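Local atomic coordinates of porin B (Pseudomonas putida, PDB entry 4GEY), a protein that forms a beta-barrel channel in the bacterial outer membrane and probably lets glucose and related sugars diffuse through it into the periplasm. Residues Thr132-Lys137 with Phe149-Glu154; Gly143-Lys148 with Val195-Thr200; Asp157-Pro162 with Gly290-Ala295; Phe203-Gly208 with Met237-Ser242. The protein carries 2 engineered substitutions. One frame throughout, in Å; residues are numbered along the deposited sequence.

Contact 1: Thr132-Lys137 with Phe149-Glu154; sequences TQMWIK and FGRFGE
M134 and R151 form a hydrogen-bonded antiparallel pair in the wall of the porin beta-barrel, where strand 129-140 meets the chain leaving strand 145-149. M134 N reaches R151 O at 2.8 Å with an N-H...O angle of 167°; R151 N returns a bond to M134 O. I136 and F149 make a second pair of reciprocal hydrogen bonds, with F149 N 2.9 Å from I136 O. Between these pairs W135 and G150 are a non-hydrogen-bonded pair, their CA atoms 4.2 Å apart. A side chain at G150 would run into M134 O and W135 CA, consistent with a glycine where the chain turns a corner.

Beyond the backbone, the indole of W135 meets F152. Its CG sits between the backbone N and the carbonyl carbon (chi1 53°), which carries W135 CD1 to 3.5 Å from F152 CD1, the ring planes inclined at 75°. K148 makes a cation-pi contact with each of these two rings. In the next shell, R151 NE bonds S189 OG, while the amide of Q133 is held by E156 and K92. T132 OG1 bonds the carbonyl of P187, a residue of the glucose pocket. R151 O is approached by the M134 N-H, by Q133 CA at 3.3 Å in a CA-H...O contact, and by the edge of the W135 ring, with CD1 at 3.6 Å.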
# COMPACT_ATOMS: atom_id res chain seq x y z
N THR A 132 6.77 10.93 -8.12
CA THR A 132 6.01 10.22 -7.12
C THR A 132 5.24 11.18 -6.22
O THR A 132 4.17 10.86 -5.72
CB THR A 132 6.94 9.24 -6.34
OG1 THR A 132 7.25 8.12 -7.19
CG2 THR A 132 6.31 8.73 -5.07
N GLN A 133 5.78 12.39 -6.05
CA GLN A 133 5.07 13.48 -5.39
C GLN A 133 5.48 14.81 -5.99
O GLN A 133 6.67 15.05 -6.24
CB GLN A 133 5.37 13.54 -3.88
CG GLN A 133 4.84 12.39 -3.03
CD GLN A 133 5.34 12.48 -1.60
OE1 GLN A 133 6.42 13.03 -1.32
NE2 GLN A 133 4.55 11.96 -0.67
N MSE A 134 4.50 15.67 -6.21
CA MSE A 134 4.74 17.07 -6.55
C MSE A 134 3.52 17.87 -6.17
O MSE A 134 2.55 17.94 -6.93
CB MSE A 134 5.03 17.26 -8.03
CG MSE A 134 5.34 18.71 -8.39
SE MSE A 134 5.62 18.91 -10.32
CE MSE A 134 3.78 18.75 -10.98
N TRP A 135 3.55 18.47 -5.00
CA TRP A 135 2.37 19.15 -4.53
C TRP A 135 2.63 20.34 -3.63
O TRP A 135 3.63 20.41 -2.92
CB TRP A 135 1.41 18.17 -3.86
CG TRP A 135 1.95 17.28 -2.77
CD1 TRP A 135 2.16 15.93 -2.85
CD2 TRP A 135 2.28 17.65 -1.42
NE1 TRP A 135 2.62 15.45 -1.64
CE2 TRP A 135 2.70 16.48 -0.75
CE3 TRP A 135 2.28 18.86 -0.73
CZ2 TRP A 135 3.12 16.49 0.57
CZ3 TRP A 135 2.70 18.85 0.59
CH2 TRP A 135 3.11 17.68 1.22
N ILE A 136 1.71 21.29 -3.69
CA ILE A 136 1.73 22.46 -2.83
C ILE A 136 0.55 22.34 -1.88
O ILE A 136 -0.48 21.76 -2.23
CB ILE A 136 1.66 23.75 -3.68
CG1 ILE A 136 1.70 24.99 -2.80
CG2 ILE A 136 0.42 23.75 -4.56
CD1 ILE A 136 1.67 26.28 -3.60
N LYS A 137 0.71 22.84 -0.67
CA LYS A 137 -0.32 22.71 0.34
C LYS A 137 -0.43 23.96 1.21
O LYS A 137 0.59 24.51 1.61
CB LYS A 137 -0.02 21.50 1.23
CG LYS A 137 -0.95 21.36 2.42
CD LYS A 137 -0.84 19.97 3.02
CE LYS A 137 0.18 19.93 4.12
NZ LYS A 137 0.55 18.52 4.35
N PHE A 149 -2.83 20.39 -3.37
CA PHE A 149 -3.02 20.22 -4.81
C PHE A 149 -1.72 19.81 -5.52
O PHE A 149 -0.65 20.31 -5.18
CB PHE A 149 -3.57 21.50 -5.44
CG PHE A 149 -3.54 21.50 -6.95
CD1 PHE A 149 -4.52 20.83 -7.67
CD2 PHE A 149 -2.51 22.14 -7.64
CE1 PHE A 149 -4.49 20.81 -9.07
CE2 PHE A 149 -2.47 22.12 -9.04
CZ PHE A 149 -3.46 21.46 -9.76
N GLY A 150 -1.83 18.94 -6.51
CA GLY A 150 -0.68 18.56 -7.30
C GLY A 150 -0.70 17.10 -7.71
O GLY A 150 -1.72 16.60 -8.19
N ARG A 151 0.42 16.41 -7.53
CA ARG A 151 0.49 15.00 -7.87
C ARG A 151 0.93 14.13 -6.70
O ARG A 151 1.97 14.38 -6.09
CB ARG A 151 1.41 14.75 -9.07
CG ARG A 151 0.87 15.22 -10.40
CD ARG A 151 1.82 14.84 -11.54
NE ARG A 151 1.67 13.45 -11.95
CZ ARG A 151 0.84 13.04 -12.91
NH1 ARG A 151 0.09 13.92 -13.56
NH2 ARG A 151 0.76 11.75 -13.23
N PHE A 152 0.12 13.11 -6.41
CA PHE A 152 0.39 12.13 -5.36
C PHE A 152 -0.59 10.96 -5.49
O PHE A 152 -1.49 10.99 -6.31
CB PHE A 152 0.32 12.77 -3.95
CG PHE A 152 -0.87 13.68 -3.73
CD1 PHE A 152 -0.92 14.96 -4.27
CD2 PHE A 152 -1.93 13.27 -2.94
CE1 PHE A 152 -2.00 15.78 -4.06
CE2 PHE A 152 -3.01 14.09 -2.71
CZ PHE A 152 -3.05 15.35 -3.28
N GLY A 153 -0.41 9.91 -4.69
CA GLY A 153 -1.32 8.77 -4.72
C GLY A 153 -2.35 8.86 -3.60
O GLY A 153 -2.12 9.53 -2.60
N GLU A 154 -3.49 8.18 -3.78
CA GLU A 154 -4.60 8.27 -2.83
C GLU A 154 -4.18 7.87 -1.40
O GLU A 154 -4.64 8.46 -0.40
CB GLU A 154 -5.79 7.43 -3.29
CG GLU A 154 -6.60 7.95 -4.49
CD GLU A 154 -6.02 7.54 -5.84
OE1 GLU A 154 -4.87 7.03 -5.87
OE2 GLU A 154 -6.72 7.71 -6.87

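Contact 2: Gly143-Lys148 with Val195-Thr200; sequences GALDVK and VKYNIT
D146 and K196 lie opposite each other as a hydrogen-bonded antiparallel pair, D146 N 2.7 Å from K196 O and K196 N 2.9 Å from D146 O. This is the close part of the contact between strands 145-148 and 195-198, whose axes approach to 4.6 Å at 162°. The two side chains run alongside each other in the same direction, CB to CB 3.7 Å, both with CG anti to the backbone N (chi1 -166° in D146). Even so, their charges stop short of a salt bridge: D146 OD2 is 4.1 Å from K196 NZ, and D146 OD1 is bound instead by R194.

At the turn end, N198 grips two successive carbonyls. Its backbone N bonds A144 O, and its ND2 meets G143 O at 2.6 Å, nearly along the C=O axis but tilted out of the amide plane, so the side chain carries the pairing past the last backbone bond.

The other face is looser. L145 CD2 touches Y197 CB at 4.0 Å, and V147 CG2 and V195 CG2 are still 4.4 Å apart. Detergent touches V147, consistent with a membrane-facing barrel surface. The pair fills the step between two neighbours in the barrel wall: strand 129-140 bonds to V147 through Q138, and strand 203-212 takes V195 and Y197 on its side.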
# COMPACT_ATOMS: atom_id res chain seq x y z
N GLY A 143 -5.00 26.48 10.79
CA GLY A 143 -4.92 25.06 10.47
C GLY A 143 -6.24 24.30 10.53
O GLY A 143 -6.24 23.07 10.59
N ALA A 144 -7.36 25.02 10.49
CA ALA A 144 -8.65 24.36 10.46
C ALA A 144 -8.96 23.80 9.07
O ALA A 144 -9.50 22.70 8.94
CB ALA A 144 -9.76 25.29 10.95
N LEU A 145 -8.62 24.55 8.02
CA LEU A 145 -8.83 24.05 6.66
C LEU A 145 -7.50 23.79 5.98
O LEU A 145 -6.61 24.62 6.05
CB LEU A 145 -9.69 25.00 5.82
CG LEU A 145 -11.13 25.16 6.35
CD1 LEU A 145 -11.86 26.32 5.67
CD2 LEU A 145 -11.93 23.86 6.22
N ASP A 146 -7.38 22.64 5.34
CA ASP A 146 -6.13 22.21 4.76
C ASP A 146 -6.33 21.90 3.27
O ASP A 146 -6.97 20.92 2.93
CB ASP A 146 -5.65 20.96 5.52
CG ASP A 146 -4.20 20.62 5.24
OD1 ASP A 146 -3.77 20.72 4.07
OD2 ASP A 146 -3.49 20.21 6.19
N VAL A 147 -5.80 22.75 2.40
CA VAL A 147 -5.90 22.50 0.96
C VAL A 147 -4.59 22.04 0.33
O VAL A 147 -3.54 22.65 0.55
CB VAL A 147 -6.47 23.72 0.19
CG1 VAL A 147 -6.48 23.45 -1.31
CG2 VAL A 147 -7.87 24.02 0.66
N LYS A 148 -4.66 20.96 -0.45
CA LYS A 148 -3.49 20.31 -1.03
C LYS A 148 -3.73 19.96 -2.49
O LYS A 148 -4.70 19.28 -2.82
CB LYS A 148 -3.17 19.04 -0.24
CG LYS A 148 -1.98 18.23 -0.74
CD LYS A 148 -1.91 16.91 0.03
CE LYS A 148 -0.75 16.04 -0.41
NZ LYS A 148 -0.60 14.87 0.50
N VAL A 195 -9.10 18.21 0.13
CA VAL A 195 -9.53 19.23 1.09
C VAL A 195 -9.79 18.60 2.46
O VAL A 195 -10.46 17.57 2.57
CB VAL A 195 -10.78 20.02 0.61
CG1 VAL A 195 -11.22 21.01 1.64
CG2 VAL A 195 -10.51 20.74 -0.71
N LYS A 196 -9.26 19.22 3.50
CA LYS A 196 -9.28 18.64 4.83
C LYS A 196 -9.72 19.66 5.86
O LYS A 196 -9.22 20.79 5.91
CB LYS A 196 -7.89 18.08 5.19
CG LYS A 196 -7.82 17.43 6.56
CD LYS A 196 -6.67 16.45 6.68
CE LYS A 196 -5.33 17.16 6.67
NZ LYS A 196 -4.33 16.42 7.47
N TYR A 197 -10.67 19.25 6.69
CA TYR A 197 -11.19 20.11 7.74
C TYR A 197 -10.80 19.46 9.06
O TYR A 197 -11.20 18.34 9.34
CB TYR A 197 -12.72 20.22 7.59
CG TYR A 197 -13.48 20.92 8.72
CD1 TYR A 197 -12.85 21.81 9.58
CD2 TYR A 197 -14.85 20.68 8.90
CE1 TYR A 197 -13.56 22.44 10.61
CE2 TYR A 197 -15.56 21.31 9.92
CZ TYR A 197 -14.90 22.18 10.77
OH TYR A 197 -15.59 22.81 11.78
N ASN A 198 -9.99 20.16 9.85
CA ASN A 198 -9.67 19.73 11.20
C ASN A 198 -10.70 20.27 12.18
O ASN A 198 -10.65 21.44 12.55
CB ASN A 198 -8.29 20.24 11.60
CG ASN A 198 -7.19 19.67 10.75
OD1 ASN A 198 -6.95 18.46 10.75
ND2 ASN A 198 -6.50 20.53 10.00
N ILE A 199 -11.62 19.42 12.61
CA ILE A 199 -12.73 19.85 13.46
C ILE A 199 -12.24 20.02 14.88
O ILE A 199 -12.69 20.88 15.64
CB ILE A 199 -13.89 18.82 13.41
CG1 ILE A 199 -14.48 18.74 12.01
CG2 ILE A 199 -14.98 19.16 14.40
CD1 ILE A 199 -15.28 17.49 11.78
N THR A 200 -11.27 19.19 15.23
CA THR A 200 -10.79 19.04 16.59
C THR A 200 -9.37 18.59 16.39
O THR A 200 -9.05 17.99 15.37
CB THR A 200 -11.64 17.97 17.31
OG1 THR A 200 -12.59 18.61 18.15
CG2 THR A 200 -10.82 17.00 18.14

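Contact 3: Asp157-Pro162 with Gly290-Ala295; sequences DFNSFP and GWWVVA
N159 has a positive phi (60°) and its CA stays 6.8 Å from that of V294, and the irregular segment 157-162 lies against strand 290-295 without a single direct hydrogen bond between them. The side chains do the joining. N159 CB lies over the five-membered ring of W292, 3.8 Å from the centroid and 13° off the normal, a CH-pi contact. With CG anti to the backbone N (chi1 -176°), ND2 continues over the same indole toward CD1 and ends beside V294 CG2. There ND2 also gives a hydrogen bond to a water at 3.0 Å, and that water makes a weak bond to V293 O. Apolar contacts flank it: F158 CB stands 4.3 Å from W292 CZ2, and F161 CD1 is 3.8 Å from V294 CG1.

The buried polar atoms are paired farther out. N159 OD1 accepts from S173 OG and V175 N, while E238 OE2 receives both W292 NE1 and N159 N, tying loop and wall to one carboxylate. Without the indole, as with a leucine at W292, N159 would probably lose the flat surface under its CB and E238 its indole N-H. A long loop folded inward against the barrel wall, here carrying the C163-C171 disulfide and with the F161 side chain about 10 Å from bound glucose, is the arrangement by which many porins narrow their channel, and this loop is consistent with that.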
# COMPACT_ATOMS: atom_id res chain seq x y z
N ASP A 157 -3.00 10.23 1.71
CA ASP A 157 -3.91 10.92 2.63
C ASP A 157 -5.07 10.04 3.06
O ASP A 157 -5.58 10.14 4.17
CB ASP A 157 -4.47 12.19 1.99
CG ASP A 157 -3.39 13.21 1.70
OD1 ASP A 157 -2.64 12.99 0.72
OD2 ASP A 157 -3.30 14.20 2.46
N PHE A 158 -5.50 9.16 2.16
CA PHE A 158 -6.69 8.37 2.41
C PHE A 158 -6.32 6.92 2.75
O PHE A 158 -5.41 6.35 2.14
CB PHE A 158 -7.61 8.44 1.19
CG PHE A 158 -8.09 9.85 0.87
CD1 PHE A 158 -7.37 10.68 0.04
CD2 PHE A 158 -9.28 10.33 1.40
CE1 PHE A 158 -7.81 11.95 -0.25
CE2 PHE A 158 -9.72 11.59 1.12
CZ PHE A 158 -8.98 12.41 0.30
N ASN A 159 -7.00 6.34 3.74
CA ASN A 159 -6.86 4.91 4.03
C ASN A 159 -5.40 4.60 4.37
O ASN A 159 -4.91 3.49 4.16
CB ASN A 159 -7.35 4.11 2.82
CG ASN A 159 -7.34 2.60 3.04
OD1 ASN A 159 -6.92 1.83 2.17
ND2 ASN A 159 -7.80 2.17 4.21
N SER A 160 -4.70 5.60 4.88
CA SER A 160 -3.26 5.50 5.12
C SER A 160 -2.93 4.51 6.23
O SER A 160 -3.62 4.48 7.26
CB SER A 160 -2.69 6.86 5.47
OG SER A 160 -3.04 7.82 4.51
N PHE A 161 -1.88 3.73 6.02
CA PHE A 161 -1.40 2.71 6.97
C PHE A 161 0.12 2.63 6.78
O PHE A 161 0.59 2.83 5.67
CB PHE A 161 -2.08 1.36 6.68
CG PHE A 161 -1.81 0.29 7.72
CD1 PHE A 161 -2.41 0.33 8.97
CD2 PHE A 161 -0.97 -0.79 7.43
CE1 PHE A 161 -2.16 -0.65 9.92
CE2 PHE A 161 -0.72 -1.78 8.37
CZ PHE A 161 -1.31 -1.71 9.62
N PRO A 162 0.89 2.37 7.85
CA PRO A 162 2.36 2.34 7.73
C PRO A 162 2.88 1.20 6.86
O PRO A 162 2.11 0.39 6.33
CB PRO A 162 2.85 2.14 9.17
CG PRO A 162 1.72 2.60 10.03
CD PRO A 162 0.46 2.25 9.26
N GLY A 290 -16.66 1.68 -2.82
CA GLY A 290 -16.41 0.81 -1.69
C GLY A 290 -16.17 1.55 -0.39
O GLY A 290 -16.22 2.78 -0.38
N TRP A 291 -15.93 0.81 0.69
CA TRP A 291 -15.73 1.39 2.02
C TRP A 291 -14.49 0.82 2.68
O TRP A 291 -13.94 -0.20 2.24
CB TRP A 291 -16.90 1.05 2.95
CG TRP A 291 -18.24 1.52 2.53
CD1 TRP A 291 -19.08 0.93 1.62
CD2 TRP A 291 -18.95 2.65 3.05
NE1 TRP A 291 -20.25 1.63 1.53
CE2 TRP A 291 -20.20 2.69 2.39
CE3 TRP A 291 -18.65 3.63 4.00
CZ2 TRP A 291 -21.14 3.69 2.65
CZ3 TRP A 291 -19.59 4.61 4.26
CH2 TRP A 291 -20.81 4.64 3.58
N TRP A 292 -14.06 1.44 3.76
CA TRP A 292 -12.88 0.95 4.46
C TRP A 292 -12.85 1.39 5.91
O TRP A 292 -13.43 2.43 6.28
CB TRP A 292 -11.60 1.39 3.77
CG TRP A 292 -11.24 2.83 3.96
CD1 TRP A 292 -10.69 3.41 5.07
CD2 TRP A 292 -11.37 3.87 2.99
NE1 TRP A 292 -10.49 4.75 4.86
CE2 TRP A 292 -10.89 5.07 3.59
CE3 TRP A 292 -11.84 3.92 1.67
CZ2 TRP A 292 -10.87 6.29 2.92
CZ3 TRP A 292 -11.83 5.14 1.01
CH2 TRP A 292 -11.34 6.30 1.63
N VAL A 293 -12.17 0.59 6.73
CA VAL A 293 -11.91 0.94 8.11
C VAL A 293 -10.44 0.69 8.38
O VAL A 293 -9.88 -0.33 7.95
CB VAL A 293 -12.76 0.10 9.13
CG1 VAL A 293 -12.32 0.41 10.56
CG2 VAL A 293 -14.26 0.36 8.98
N VAL A 294 -9.80 1.63 9.05
CA VAL A 294 -8.47 1.39 9.58
C VAL A 294 -8.49 1.73 11.05
O VAL A 294 -8.99 2.78 11.44
CB VAL A 294 -7.40 2.26 8.93
CG1 VAL A 294 -6.01 1.66 9.21
CG2 VAL A 294 -7.65 2.37 7.43
N ALA A 295 -7.95 0.83 11.85
CA ALA A 295 -7.87 1.07 13.27
C ALA A 295 -6.49 0.68 13.77
O ALA A 295 -5.96 -0.37 13.41
CB ALA A 295 -8.95 0.30 13.99
O HOH W 1 -8.32 -0.63 5.00

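Contact 4: Phe203-Gly208 with Met237-Ser242; sequences FFVQVG and MEAVWS. Engineered in segment 237-242: M237 (natural residue Val). With C8E ((hydroxyethyloxy)tri(ethyloxy)octane), chain C.
Backbone hydrogen bonds join F204 to V240 and Q206 to E238 in both directions, V240 N lying 2.9 Å from F204 O. The strand axes, 203-208 and 237-241, run antiparallel at 164°. Carbonyls also take CA-H...O contacts from the intervening residues, such as V205 CA to E238 O at 3.3 Å.

The polar side-chain contact is between Q206 and E238. They extend side by side, and Q206 NE2 reaches E238 OE1 at 2.9 Å with amide and carboxylate only 14° from coplanar. Two further partners hold this pair: NE2 also bonds the D157 carbonyl, and OE1 makes a salt bridge with R253. All of this belongs to the inward face of a porin barrel, where alternate residues of each strand point to the lumen and the others to the membrane.

Apolar contacts occur on both faces. F204 holds CG between its backbone N and carbonyl carbon (chi1 69°), bringing its ring flat over V240, whose CB lies 3.7 Å from the ring centroid in a CH-pi contact. Were F204 a serine, V240 CB would be likely to lose the ring lying over it and K196 its cation-pi partner. On the membrane side, F203 CD1 meets W241 CB at 3.7 Å with W241 CB at the phenyl edge, and F203 CZ touches A239 CB.

Detergent contacts fall on that same side: V207 CG1 lies 3.6 Å from C10 of the bound C8E, and CE of M237, an engineered selenomethionine, is 3.7 Å from its C6.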
# COMPACT_ATOMS: atom_id res chain seq x y z
N PHE A 203 -9.71 14.97 15.62
CA PHE A 203 -10.70 14.48 14.67
C PHE A 203 -10.73 15.31 13.40
O PHE A 203 -10.83 16.53 13.46
CB PHE A 203 -12.09 14.47 15.30
CG PHE A 203 -13.14 13.84 14.43
CD1 PHE A 203 -13.24 12.46 14.31
CD2 PHE A 203 -14.04 14.62 13.73
CE1 PHE A 203 -14.20 11.87 13.51
CE2 PHE A 203 -15.00 14.03 12.92
CZ PHE A 203 -15.08 12.65 12.83
N PHE A 204 -10.67 14.66 12.25
CA PHE A 204 -10.84 15.40 11.00
C PHE A 204 -11.65 14.67 9.93
O PHE A 204 -11.81 13.46 9.97
CB PHE A 204 -9.49 15.91 10.44
CG PHE A 204 -8.55 14.84 9.94
CD1 PHE A 204 -8.65 14.35 8.65
CD2 PHE A 204 -7.52 14.38 10.74
CE1 PHE A 204 -7.75 13.39 8.17
CE2 PHE A 204 -6.63 13.43 10.26
CZ PHE A 204 -6.75 12.94 8.98
N VAL A 205 -12.17 15.44 8.98
CA VAL A 205 -12.86 14.88 7.83
C VAL A 205 -12.16 15.37 6.58
O VAL A 205 -11.50 16.40 6.60
CB VAL A 205 -14.36 15.29 7.80
CG1 VAL A 205 -15.09 14.70 8.99
CG2 VAL A 205 -14.49 16.78 7.79
N GLN A 206 -12.29 14.63 5.49
CA GLN A 206 -11.62 15.01 4.25
C GLN A 206 -12.23 14.33 3.05
O GLN A 206 -12.77 13.22 3.14
CB GLN A 206 -10.13 14.69 4.31
CG GLN A 206 -9.78 13.23 4.48
CD GLN A 206 -8.27 13.03 4.43
OE1 GLN A 206 -7.52 13.98 4.18
NE2 GLN A 206 -7.81 11.80 4.66
N VAL A 207 -12.12 15.00 1.91
CA VAL A 207 -12.62 14.48 0.65
C VAL A 207 -11.58 14.87 -0.39
O VAL A 207 -10.84 15.83 -0.20
CB VAL A 207 -14.02 15.07 0.29
CG1 VAL A 207 -13.98 16.59 0.28
CG2 VAL A 207 -14.52 14.54 -1.05
N GLY A 208 -11.51 14.11 -1.48
CA GLY A 208 -10.55 14.41 -2.52
C GLY A 208 -11.08 14.07 -3.90
O GLY A 208 -12.08 13.38 -4.04
N MSE A 237 -13.68 9.79 0.42
CA MSE A 237 -14.07 10.58 1.60
C MSE A 237 -13.62 9.85 2.85
O MSE A 237 -13.55 8.62 2.86
CB MSE A 237 -15.59 10.75 1.68
CG MSE A 237 -16.24 11.12 0.38
SE MSE A 237 -18.18 10.89 0.46
CE MSE A 237 -18.61 12.32 1.72
N GLU A 238 -13.34 10.58 3.92
CA GLU A 238 -12.83 9.92 5.11
C GLU A 238 -13.03 10.71 6.39
O GLU A 238 -12.98 11.94 6.39
CB GLU A 238 -11.35 9.61 4.95
CG GLU A 238 -10.84 8.50 5.84
CD GLU A 238 -9.39 8.16 5.55
OE1 GLU A 238 -8.66 9.04 5.03
OE2 GLU A 238 -8.99 7.01 5.82
N ALA A 239 -13.26 9.99 7.47
CA ALA A 239 -13.26 10.57 8.80
C ALA A 239 -12.15 9.87 9.57
O ALA A 239 -12.03 8.65 9.51
CB ALA A 239 -14.60 10.37 9.48
N VAL A 240 -11.32 10.65 10.26
CA VAL A 240 -10.17 10.11 10.98
C VAL A 240 -10.17 10.60 12.43
O VAL A 240 -9.95 11.78 12.70
CB VAL A 240 -8.85 10.45 10.27
CG1 VAL A 240 -7.65 10.06 11.11
CG2 VAL A 240 -8.78 9.78 8.91
N TRP A 241 -10.42 9.67 13.35
CA TRP A 241 -10.46 9.97 14.78
C TRP A 241 -9.17 9.48 15.45
O TRP A 241 -8.81 8.30 15.33
CB TRP A 241 -11.66 9.28 15.40
CG TRP A 241 -11.89 9.55 16.86
CD1 TRP A 241 -11.62 10.70 17.53
CD2 TRP A 241 -12.47 8.65 17.82
NE1 TRP A 241 -11.99 10.59 18.85
CE2 TRP A 241 -12.51 9.34 19.06
CE3 TRP A 241 -12.95 7.34 17.76
CZ2 TRP A 241 -13.02 8.75 20.22
CZ3 TRP A 241 -13.46 6.76 18.91
CH2 TRP A 241 -13.49 7.46 20.13
N SER A 242 -8.47 10.37 16.15
CA SER A 242 -7.23 10.03 16.85
C SER A 242 -7.34 10.31 18.33
O SER A 242 -6.71 11.23 18.84
CB SER A 242 -6.06 10.82 16.29
OG SER A 242 -5.95 10.66 14.89
C1 C8E C . -18.38 7.58 5.37
C2 C8E C . -17.39 8.68 5.02
C3 C8E C . -17.51 9.78 6.06
C4 C8E C . -17.84 11.12 5.42
C5 C8E C . -16.87 12.21 5.85
C6 C8E C . -16.40 13.00 4.64
C7 C8E C . -16.92 14.44 4.69
C8 C8E C . -16.29 15.33 3.62
O9 C8E C . -15.49 16.32 4.23
C10 C8E C . -15.42 17.52 3.48
C11 C8E C . -14.43 18.51 4.10
O12 C8E C . -14.72 19.83 3.67

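Overall arrangement
Contacts 1, 2 and 4 join neighbouring segments around the barrel wall, and 2 and 4 are themselves bonded through strands 190-198 and 203-212, their centres about 9 Å apart. Contact 3 differs: it presses an irregular loop onto a strand using side chains and one water. Contacts 1 and 3 are buried, contact 2 lies at the surface and contact 4 is intermediate, its membrane face apolar, its lumen face mixing the Q206-E238 bond with the F204-V240 packing. D157 of the loop links all four: K148 NZ of contact 2 makes a salt bridge to D157 OD1 at 2.8 Å, F152 of contact 1 packs on the same aspartate, and D157 O accepts from Q206 NE2 of contact 4.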